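Local coordinates for protein MGS-MChE2 (Uncultured bacterium, PDB 5JD6) that probably hydrolyses carboxylic esters, as an alpha/beta hydrolase recovered from the metagenome of Moroccan lagoon sediments, at residues Y47-P55 / Y72-Y82. Numbering follows the deposited sequence.
Sequences YKVLIPELP and YLKEFVDFKGY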
loop_
_atom_site.group_PDB
_atom_site.type_symbol
_atom_site.label_atom_id
_atom_site.label_comp_id
_atom_site.label_asym_id
_atom_site.label_seq_id
_atom_site.Cartn_x
_atom_site.Cartn_y
_atom_site.Cartn_z
ATOM N N TYR A 47 0.622 4.100 17.601
ATOM C CA TYR A 47 0.420 4.481 16.206
ATOM C C TYR A 47 -1.056 4.586 15.839
ATOM O O TYR A 47 -1.907 3.936 16.441
ATOM C CB TYR A 47 1.113 3.485 15.275
ATOM C CG TYR A 47 2.618 3.499 15.389
ATOM C CD1 TYR A 47 3.381 4.402 14.662
ATOM C CD2 TYR A 47 3.277 2.612 16.230
ATOM C CE1 TYR A 47 4.759 4.421 14.767
ATOM C CE2 TYR A 47 4.653 2.621 16.340
ATOM C CZ TYR A 47 5.389 3.527 15.608
ATOM O OH TYR A 47 6.760 3.538 15.717
ATOM N N LYS A 48 -1.347 5.415 14.844
ATOM C CA LYS A 48 -2.703 5.568 14.341
ATOM C C LYS A 48 -2.831 4.868 12.994
ATOM O O LYS A 48 -2.216 5.281 12.013
ATOM C CB LYS A 48 -3.057 7.048 14.215
ATOM C CG LYS A 48 -4.541 7.349 14.132
ATOM C CD LYS A 48 -4.761 8.852 14.114
ATOM C CE LYS A 48 -6.230 9.205 14.223
ATOM N NZ LYS A 48 -6.452 10.675 14.118
ATOM N N VAL A 49 -3.620 3.801 12.948
ATOM C CA VAL A 49 -3.773 3.034 11.718
ATOM C C VAL A 49 -5.033 3.445 10.960
ATOM O O VAL A 49 -6.142 3.376 11.490
ATOM C CB VAL A 49 -3.816 1.522 11.998
ATOM C CG1 VAL A 49 -3.935 0.747 10.695
ATOM C CG2 VAL A 49 -2.572 1.095 12.762
ATOM N N LEU A 50 -4.848 3.878 9.717
ATOM C CA LEU A 50 -5.954 4.314 8.874
ATOM C C LEU A 50 -5.974 3.524 7.574
ATOM O O LEU A 50 -4.977 3.478 6.854
ATOM C CB LEU A 50 -5.848 5.812 8.576
ATOM C CG LEU A 50 -5.875 6.755 9.780
ATOM C CD1 LEU A 50 -4.808 7.828 9.648
ATOM C CD2 LEU A 50 -7.246 7.387 9.926
ATOM N N ILE A 51 -7.105 2.896 7.277
ATOM C CA ILE A 51 -7.233 2.129 6.044
ATOM C C ILE A 51 -8.371 2.666 5.185
ATOM O O ILE A 51 -9.518 2.246 5.333
ATOM C CB ILE A 51 -7.466 0.634 6.324
ATOM C CG1 ILE A 51 -6.512 0.140 7.412
ATOM C CG2 ILE A 51 -7.295 -0.178 5.051
ATOM C CD1 ILE A 51 -6.617 -1.338 7.682
ATOM N N PRO A 52 -8.053 3.608 4.283
ATOM C CA PRO A 52 -9.048 4.215 3.395
ATOM C C PRO A 52 -9.422 3.311 2.229
ATOM O O PRO A 52 -8.569 2.590 1.711
ATOM C CB PRO A 52 -8.340 5.474 2.896
ATOM C CG PRO A 52 -6.900 5.103 2.906
ATOM C CD PRO A 52 -6.715 4.193 4.093
ATOM N N GLU A 53 -10.687 3.346 1.827
ATOM C CA GLU A 53 -11.121 2.591 0.660
ATOM C C GLU A 53 -11.037 3.446 -0.592
ATOM O O GLU A 53 -11.814 4.382 -0.778
ATOM C CB GLU A 53 -12.540 2.056 0.854
ATOM C CG GLU A 53 -12.641 1.146 2.054
ATOM C CD GLU A 53 -11.576 0.067 2.027
ATOM O OE1 GLU A 53 -11.474 -0.656 1.011
ATOM O OE2 GLU A 53 -10.813 -0.025 3.008
ATOM N N LEU A 54 -10.071 3.118 -1.441
ATOM C CA LEU A 54 -9.852 3.849 -2.677
ATOM C C LEU A 54 -10.975 3.573 -3.671
ATOM O O LEU A 54 -11.556 2.487 -3.674
ATOM C CB LEU A 54 -8.496 3.478 -3.280
ATOM C CG LEU A 54 -7.291 3.702 -2.363
ATOM C CD1 LEU A 54 -5.994 3.402 -3.100
ATOM C CD2 LEU A 54 -7.288 5.118 -1.807
ATOM N N PRO A 55 -11.296 4.568 -4.509
ATOM C CA PRO A 55 -12.327 4.425 -5.541
ATOM C C PRO A 55 -11.804 3.705 -6.783
ATOM O O PRO A 55 -11.795 4.291 -7.865
ATOM C CB PRO A 55 -12.690 5.873 -5.864
ATOM C CG PRO A 55 -11.432 6.624 -5.613
ATOM C CD PRO A 55 -10.768 5.943 -4.446
ATOM N N TYR A 72 -6.160 10.890 -4.849
ATOM C CA TYR A 72 -7.232 10.602 -3.906
ATOM C C TYR A 72 -6.650 10.398 -2.513
ATOM O O TYR A 72 -7.212 10.860 -1.521
ATOM C CB TYR A 72 -8.024 9.367 -4.340
ATOM C CG TYR A 72 -9.231 9.066 -3.477
ATOM C CD1 TYR A 72 -10.488 9.554 -3.815
ATOM C CD2 TYR A 72 -9.116 8.289 -2.329
ATOM C CE1 TYR A 72 -11.595 9.279 -3.032
ATOM C CE2 TYR A 72 -10.219 8.011 -1.541
ATOM C CZ TYR A 72 -11.455 8.507 -1.897
ATOM O OH TYR A 72 -12.554 8.233 -1.116
ATOM N N LEU A 73 -5.523 9.696 -2.452
ATOM C CA LEU A 73 -4.818 9.479 -1.195
ATOM C C LEU A 73 -4.370 10.807 -0.602
ATOM O O LEU A 73 -4.518 11.047 0.597
ATOM C CB LEU A 73 -3.613 8.559 -1.401
ATOM C CG LEU A 73 -2.632 8.500 -0.228
ATOM C CD1 LEU A 73 -3.293 7.890 0.998
ATOM C CD2 LEU A 73 -1.374 7.735 -0.604
ATOM N N LYS A 74 -3.821 11.666 -1.457
ATOM C CA LYS A 74 -3.401 13.002 -1.053
ATOM C C LYS A 74 -4.579 13.792 -0.495
ATOM O O LYS A 74 -4.458 14.469 0.527
ATOM C CB LYS A 74 -2.778 13.744 -2.237
ATOM C CG LYS A 74 -2.279 15.141 -1.913
ATOM C CD LYS A 74 -1.213 15.112 -0.831
ATOM C CE LYS A 74 -0.458 16.431 -0.771
ATOM N NZ LYS A 74 -1.373 17.594 -0.607
ATOM N N GLU A 75 -5.722 13.694 -1.168
ATOM C CA GLU A 75 -6.930 14.374 -0.721
ATOM C C GLU A 75 -7.378 13.851 0.642
ATOM O O GLU A 75 -7.915 14.601 1.457
ATOM C CB GLU A 75 -8.052 14.209 -1.747
ATOM C CG GLU A 75 -9.298 15.022 -1.435
ATOM C CD GLU A 75 -10.401 14.819 -2.456
ATOM O OE1 GLU A 75 -10.231 13.968 -3.355
ATOM O OE2 GLU A 75 -11.438 15.510 -2.357
ATOM N N PHE A 76 -7.147 12.563 0.885
ATOM C CA PHE A 76 -7.520 11.943 2.153
ATOM C C PHE A 76 -6.645 12.439 3.299
ATOM O O PHE A 76 -7.148 12.779 4.369
ATOM C CB PHE A 76 -7.435 10.418 2.057
ATOM C CG PHE A 76 -7.701 9.713 3.359
ATOM C CD1 PHE A 76 -8.974 9.702 3.909
ATOM C CD2 PHE A 76 -6.680 9.059 4.031
ATOM C CE1 PHE A 76 -9.223 9.055 5.108
ATOM C CE2 PHE A 76 -6.921 8.411 5.229
ATOM C CZ PHE A 76 -8.195 8.407 5.767
ATOM N N VAL A 77 -5.337 12.480 3.071
ATOM C CA VAL A 77 -4.399 12.947 4.087
ATOM C C VAL A 77 -4.622 14.426 4.390
ATOM O O VAL A 77 -4.612 14.838 5.551
ATOM C CB VAL A 77 -2.936 12.724 3.651
ATOM C CG1 VAL A 77 -1.979 13.253 4.708
ATOM C CG2 VAL A 77 -2.681 11.247 3.392
ATOM N N ASP A 78 -4.830 15.216 3.339
ATOM C CA ASP A 78 -5.124 16.638 3.495
ATOM C C ASP A 78 -6.412 16.841 4.285
ATOM O O ASP A 78 -6.476 17.692 5.171
ATOM C CB ASP A 78 -5.232 17.327 2.132
ATOM C CG ASP A 78 -3.909 17.370 1.392
ATOM O OD1 ASP A 78 -2.853 17.266 2.052
ATOM O OD2 ASP A 78 -3.925 17.512 0.150
ATOM N N PHE A 79 -7.431 16.054 3.955
ATOM C CA PHE A 79 -8.693 16.082 4.684
ATOM C C PHE A 79 -8.478 15.802 6.167
ATOM O O PHE A 79 -9.081 16.444 7.028
ATOM C CB PHE A 79 -9.678 15.066 4.101
ATOM C CG PHE A 79 -10.691 14.575 5.092
ATOM C CD1 PHE A 79 -11.669 15.424 5.574
ATOM C CD2 PHE A 79 -10.670 13.263 5.537
ATOM C CE1 PHE A 79 -12.592 14.985 6.495
ATOM C CE2 PHE A 79 -11.605 12.813 6.454
ATOM C CZ PHE A 79 -12.570 13.677 6.929
ATOM N N LYS A 80 -7.617 14.835 6.456
ATOM C CA LYS A 80 -7.300 14.477 7.831
ATOM C C LYS A 80 -6.482 15.568 8.518
ATOM O O LYS A 80 -6.461 15.657 9.745
ATOM C CB LYS A 80 -6.550 13.146 7.872
ATOM C CG LYS A 80 -7.459 11.943 8.030
ATOM C CD LYS A 80 -8.199 12.021 9.353
ATOM C CE LYS A 80 -9.197 10.892 9.504
ATOM N NZ LYS A 80 -9.943 10.996 10.789
ATOM N N GLY A 81 -5.812 16.394 7.720
ATOM C CA GLY A 81 -5.050 17.510 8.250
ATOM C C GLY A 81 -3.667 17.129 8.744
ATOM O O GLY A 81 -3.090 17.816 9.585
ATOM N N TYR A 82 -3.136 16.029 8.220
ATOM C CA TYR A 82 -1.797 15.581 8.584
ATOM C C TYR A 82 -0.738 16.294 7.755
ATOM O O TYR A 82 -0.886 16.450 6.543
ATOM C CB TYR A 82 -1.666 14.068 8.400
ATOM C CG TYR A 82 -2.575 13.256 9.290
ATOM C CD1 TYR A 82 -2.760 13.596 10.622
ATOM C CD2 TYR A 82 -3.251 12.148 8.797
ATOM C CE1 TYR A 82 -3.591 12.855 11.438
ATOM C CE2 TYR A 82 -4.084 11.400 9.605
ATOM C CZ TYR A 82 -4.251 11.759 10.925
ATOM O OH TYR A 82 -5.080 11.019 11.734
#
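Pro-55 sets its CD and CG over one face of the Tyr-72 ring, CD above the centre, 3.4 Å from the ring centroid and only 3° off the normal, a CH-pi contact. The Tyr-72 ring points off the helix toward Pro-55 because its CG lies trans to the backbone N (chi1 -175°), while Leu-54 CD2 approaches it obliquely, 3.7 Å from Tyr-72 CD2. Replacing Tyr-72 by an alanine would probably leave Pro-55 without its aromatic platform and open a gap beside Leu-54. One helical turn on, Phe-76 receives Pro-52 CB over the centre of its face, 4.0 Å from the centroid; Lys-80 CG sits over the opposite face, offset toward the rim, and Leu-50 CB meets the ring edge. The axes of strand 47-52 and residues 72-80 come within 10.8 Å, their N-to-C directions 136° apart; helix 66-80 packs here on the sheet of the alpha/beta hydrolase fold, where strand 47-52 runs between strands 11-16 and 20-25. A Schellman motif with Gly-81 as C-prime residue ends this helix, and Tyr-82 follows. Lys-48, extended beyond CG, reaches the edge of the Tyr-82 ring, its NZ donating to Tyr-82 OH at 2.8 Å. Against the same ring, Leu-50 CD1 packs obliquely, 3.6 Å from Tyr-82 CE2. Lys-80 NZ is hydrogen-bonded to Tyr-13 OH on strand 11-16.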